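Local coordinates for protein putative NADPH:quinone reductase (Bacillus thuringiensis, PDB 3GMS) that probably reduces quinones with NADPH, as a member of the medium-chain dehydrogenase/reductase superfamily, at residues A308-A313 and V327-Y332; P46-P51 and G97-Y102. All coordinates share one frame; numbering follows the deposited sequence.

Contact 1: A308-A313 and V327-Y332; sequences ADVKAA and VFLTSY
The two methyl groups of L329 divide their work against the helix: CD2 rests 4.0 Å from A313 CB and equally close to the backbone CA of V310, while CD1 meets CG2 of V310 at 4.1 Å. This is helix-on-strand packing within a beta-alpha-beta unit, whose strands 301-306 and 326-330 run parallel and are joined through helix 310-318. Strand alternation decides who takes part, since V327 and L329 point toward the helix and F328 between them starts out away from it; the F328 ring packs edge-to-face with F120. A313 suits the helix side because its lone methyl lets strand and helix come close, with the CA atoms of A313 and V327 7.0 Å apart. No hydrogen bond joins the segments; the contact is buried and wholly apolar. Further out, V327 pairs with I44 and L329 with R42 through backbone hydrogen bonds, beside strand 34-43, and A313 also touches Y305 of strand 301-306. A313 N bonds to D309 O in the first turn of the helix. V327 holds CG1 anti to its own nitrogen (chi1 179°), which sets that methyl 4.1 Å from A313 CB.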
# COMPACT_ATOMS: atom_id res chain seq x y z
N ALA A 308 -2.95 5.21 -21.97
CA ALA A 308 -2.05 5.94 -22.88
C ALA A 308 -1.48 7.22 -22.32
O ALA A 308 -0.41 7.67 -22.74
CB ALA A 308 -2.71 6.23 -24.24
N ASP A 309 -2.21 7.81 -21.37
CA ASP A 309 -1.83 9.08 -20.77
C ASP A 309 -1.09 8.90 -19.46
O ASP A 309 -1.11 9.77 -18.59
CB ASP A 309 -3.08 9.92 -20.54
CG ASP A 309 -3.67 10.42 -21.82
OD1 ASP A 309 -2.92 11.03 -22.59
OD2 ASP A 309 -4.89 10.17 -22.06
N VAL A 310 -0.40 7.77 -19.30
CA VAL A 310 0.30 7.49 -18.03
C VAL A 310 1.32 8.56 -17.65
O VAL A 310 1.43 8.95 -16.48
CB VAL A 310 0.95 6.07 -18.08
CG1 VAL A 310 2.00 6.01 -19.21
CG2 VAL A 310 1.57 5.69 -16.72
N LYS A 311 2.06 9.09 -18.63
CA LYS A 311 3.06 10.08 -18.25
C LYS A 311 2.44 11.29 -17.56
O LYS A 311 2.97 11.75 -16.56
CB LYS A 311 3.91 10.51 -19.44
CG LYS A 311 4.87 9.42 -19.86
CD LYS A 311 5.75 9.91 -21.01
CE LYS A 311 6.93 8.98 -21.21
NZ LYS A 311 8.00 9.63 -22.04
N ALA A 312 1.32 11.77 -18.08
CA ALA A 312 0.64 12.94 -17.47
C ALA A 312 0.18 12.58 -16.07
O ALA A 312 0.30 13.35 -15.12
CB ALA A 312 -0.54 13.40 -18.33
N ALA A 313 -0.35 11.37 -15.94
CA ALA A 313 -0.85 10.91 -14.65
C ALA A 313 0.25 10.83 -13.59
O ALA A 313 0.08 11.25 -12.45
CB ALA A 313 -1.57 9.54 -14.82
N VAL A 327 -4.89 9.01 -7.83
CA VAL A 327 -4.96 9.11 -9.26
C VAL A 327 -5.07 7.70 -9.84
O VAL A 327 -4.41 6.79 -9.35
CB VAL A 327 -3.68 9.78 -9.81
CG1 VAL A 327 -3.74 9.88 -11.36
CG2 VAL A 327 -3.51 11.18 -9.17
N PHE A 328 -5.91 7.50 -10.83
CA PHE A 328 -6.09 6.16 -11.43
C PHE A 328 -5.87 6.13 -12.91
O PHE A 328 -6.12 7.12 -13.62
CB PHE A 328 -7.53 5.66 -11.17
CG PHE A 328 -7.88 5.50 -9.72
CD1 PHE A 328 -7.78 4.24 -9.10
CD2 PHE A 328 -8.35 6.58 -8.97
CE1 PHE A 328 -8.11 4.10 -7.76
CE2 PHE A 328 -8.67 6.44 -7.59
CZ PHE A 328 -8.56 5.19 -7.00
N LEU A 329 -5.49 4.93 -13.38
CA LEU A 329 -5.38 4.61 -14.81
C LEU A 329 -6.55 3.75 -15.17
O LEU A 329 -6.73 2.68 -14.58
CB LEU A 329 -4.09 3.83 -15.09
CG LEU A 329 -2.79 4.63 -14.90
CD1 LEU A 329 -1.55 3.74 -14.86
CD2 LEU A 329 -2.62 5.84 -15.92
N THR A 330 -7.37 4.22 -16.11
CA THR A 330 -8.64 3.54 -16.31
C THR A 330 -8.68 3.01 -17.74
O THR A 330 -7.97 3.52 -18.62
CB THR A 330 -9.86 4.45 -16.02
OG1 THR A 330 -9.87 5.54 -16.96
CG2 THR A 330 -9.86 5.00 -14.58
N SER A 331 -9.49 1.98 -17.97
CA SER A 331 -9.55 1.35 -19.29
C SER A 331 -10.96 0.94 -19.67
O SER A 331 -11.16 -0.16 -20.16
CB SER A 331 -8.64 0.12 -19.32
OG SER A 331 -7.27 0.47 -19.37
N TYR A 332 -11.94 1.80 -19.44
CA TYR A 332 -13.32 1.42 -19.66
C TYR A 332 -13.70 1.34 -21.15
O TYR A 332 -13.12 2.10 -21.92
CB TYR A 332 -14.23 2.40 -18.93
CG TYR A 332 -14.23 2.22 -17.42
CD1 TYR A 332 -13.63 3.16 -16.58
CD2 TYR A 332 -14.84 1.11 -16.82
CE1 TYR A 332 -13.63 3.01 -15.17
CE2 TYR A 332 -14.87 0.94 -15.43
CZ TYR A 332 -14.27 1.90 -14.62
OH TYR A 332 -14.30 1.72 -13.26

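Contact 2: P46-P51 and G97-Y102; sequences PSDLIP and GTWQEY
The short, weakly bonded helix 46-49 and the loop 97-102 keep their backbones well apart, D48 and G97 being the nearest pair at 9.6 Å between CA atoms, and the indole of W99 spans the gap. In the loop, W99 is the centre of an inverse gamma turn, and from there its side chain points toward the helix. The six-membered part of the indole makes the contact. D48 lays its CB 3.7 Å from W99 CZ2, approaching obliquely, with the carboxylate plane turned 75° from the ring. L49 comes in at the rim instead: its CD2 lies near the ring plane, 3.9 Å from W99 CH2. A chi1 of -53°, with CG beside the backbone nitrogen, and an extended chi2 (-178°) bring CD2 to this rim.

A broad, mostly apolar side chain such as tryptophan suits this buried place, because it fills the distance and still offers one N-H. A water 2.8 Å from D48 OD2 bridges to W99 NE1, a weak bond of 3.3 Å, and NE1 also makes a weak hydrogen bond to P43 O. The aspartate is held mainly by backbone amides, OD2 by that of N45 and OD1 by that of Y68, which fix the rotation of the carboxylate. Within the loop, Q100 NE2 donates to G97 O at 2.9 Å, in the carbonyl plane, spanning the turn centred on W99.

Both segments belong to the GroES-like domain. L49 also touches V314 and Q318 of helix 310-318, W99 reaches V310 on that same helix, and on the strand side W99 packs against R42 of strand 34-43.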
# COMPACT_ATOMS: atom_id res chain seq x y z
N PRO A 46 2.44 5.69 -5.03
CA PRO A 46 3.87 5.98 -4.90
C PRO A 46 4.76 4.73 -4.88
O PRO A 46 5.87 4.74 -5.45
CB PRO A 46 3.95 6.80 -3.59
CG PRO A 46 2.66 7.56 -3.56
CD PRO A 46 1.65 6.42 -4.03
N SER A 47 4.29 3.62 -4.30
CA SER A 47 5.07 2.39 -4.28
C SER A 47 5.16 1.66 -5.64
O SER A 47 6.05 0.81 -5.84
CB SER A 47 4.51 1.40 -3.22
OG SER A 47 3.14 1.14 -3.49
N ASP A 48 4.30 2.01 -6.58
CA ASP A 48 4.42 1.49 -7.96
C ASP A 48 5.59 2.19 -8.66
O ASP A 48 6.14 1.66 -9.63
CB ASP A 48 3.18 1.79 -8.81
CG ASP A 48 1.96 1.06 -8.35
OD1 ASP A 48 2.07 -0.14 -8.06
OD2 ASP A 48 0.86 1.68 -8.35
N LEU A 49 5.90 3.41 -8.25
CA LEU A 49 6.97 4.17 -8.93
C LEU A 49 8.40 3.82 -8.51
O LEU A 49 9.35 3.95 -9.30
CB LEU A 49 6.76 5.67 -8.77
CG LEU A 49 5.40 6.19 -9.19
CD1 LEU A 49 5.38 7.72 -9.02
CD2 LEU A 49 5.08 5.77 -10.61
N ILE A 50 8.56 3.42 -7.26
CA ILE A 50 9.88 3.06 -6.72
C ILE A 50 10.65 2.04 -7.60
O ILE A 50 11.83 2.26 -7.92
CB ILE A 50 9.76 2.60 -5.24
CG1 ILE A 50 9.23 3.74 -4.37
CG2 ILE A 50 11.15 2.10 -4.71
CD1 ILE A 50 9.06 3.39 -2.88
N PRO A 51 9.99 0.94 -8.04
CA PRO A 51 10.78 0.03 -8.87
C PRO A 51 11.25 0.64 -10.20
O PRO A 51 12.29 0.20 -10.73
CB PRO A 51 9.82 -1.13 -9.19
CG PRO A 51 8.59 -0.91 -8.33
CD PRO A 51 8.72 0.35 -7.56
N GLY A 97 2.54 -7.25 -14.07
CA GLY A 97 2.28 -5.83 -13.83
C GLY A 97 0.90 -5.42 -14.25
O GLY A 97 0.38 -5.87 -15.27
N THR A 98 0.28 -4.54 -13.48
CA THR A 98 -1.13 -4.26 -13.75
C THR A 98 -1.38 -3.12 -14.68
O THR A 98 -2.52 -2.91 -15.10
CB THR A 98 -1.93 -4.03 -12.47
OG1 THR A 98 -1.43 -2.87 -11.80
CG2 THR A 98 -1.90 -5.28 -11.50
N TRP A 99 -0.35 -2.32 -15.00
CA TRP A 99 -0.62 -1.20 -15.87
C TRP A 99 -0.60 -1.64 -17.32
O TRP A 99 0.28 -1.22 -18.11
CB TRP A 99 0.40 -0.11 -15.66
CG TRP A 99 0.33 0.53 -14.28
CD1 TRP A 99 -0.44 0.15 -13.22
CD2 TRP A 99 1.12 1.64 -13.85
NE1 TRP A 99 -0.19 1.03 -12.12
CE2 TRP A 99 0.76 1.93 -12.51
CE3 TRP A 99 2.09 2.44 -14.49
CZ2 TRP A 99 1.36 2.97 -11.78
CZ3 TRP A 99 2.68 3.47 -13.76
CH2 TRP A 99 2.31 3.73 -12.44
N GLN A 100 -1.54 -2.50 -17.65
CA GLN A 100 -1.68 -2.99 -19.01
C GLN A 100 -3.11 -3.42 -19.22
O GLN A 100 -3.89 -3.53 -18.27
CB GLN A 100 -0.70 -4.16 -19.29
CG GLN A 100 -0.92 -5.38 -18.46
CD GLN A 100 0.04 -6.52 -18.83
OE1 GLN A 100 0.33 -6.75 -20.03
NE2 GLN A 100 0.56 -7.23 -17.82
N GLU A 101 -3.45 -3.70 -20.47
CA GLU A 101 -4.81 -3.94 -20.87
C GLU A 101 -5.28 -5.26 -20.28
O GLU A 101 -6.41 -5.36 -19.78
CB GLU A 101 -4.90 -3.97 -22.40
CG GLU A 101 -6.30 -4.16 -22.96
CD GLU A 101 -6.37 -3.95 -24.47
OE1 GLU A 101 -5.32 -3.61 -25.11
OE2 GLU A 101 -7.50 -4.07 -24.99
N TYR A 102 -4.42 -6.28 -20.37
CA TYR A 102 -4.73 -7.60 -19.87
C TYR A 102 -3.65 -8.09 -18.92
O TYR A 102 -2.46 -8.05 -19.24
CB TYR A 102 -4.77 -8.60 -21.03
CG TYR A 102 -5.77 -8.28 -22.12
CD1 TYR A 102 -7.13 -8.55 -21.94
CD2 TYR A 102 -5.36 -7.72 -23.32
CE1 TYR A 102 -8.07 -8.28 -22.95
CE2 TYR A 102 -6.28 -7.44 -24.35
CZ TYR A 102 -7.62 -7.73 -24.15
OH TYR A 102 -8.56 -7.50 -25.12
O HOH W 1 -1.04 -0.22 -9.18

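How the contacts relate
The indole of W99 joins contacts 1 and 2 through apolar packing, their centres about 11 Å apart. W99 CD2 lies 3.5 Å from L329 CD1, and W99 CZ3 is 3.9 Å from V310 CG2, so the ring that meets D48 and L49 in contact 2 also touches both partners of the main pair in contact 1. R42 ties the two further: it bonds to L329 O and S331 OG through NH1, to T98 O through NE and to Q100 O through NH2. W99 thus packs against both helix 310-318 and strand 326-330, and L49 against the helix.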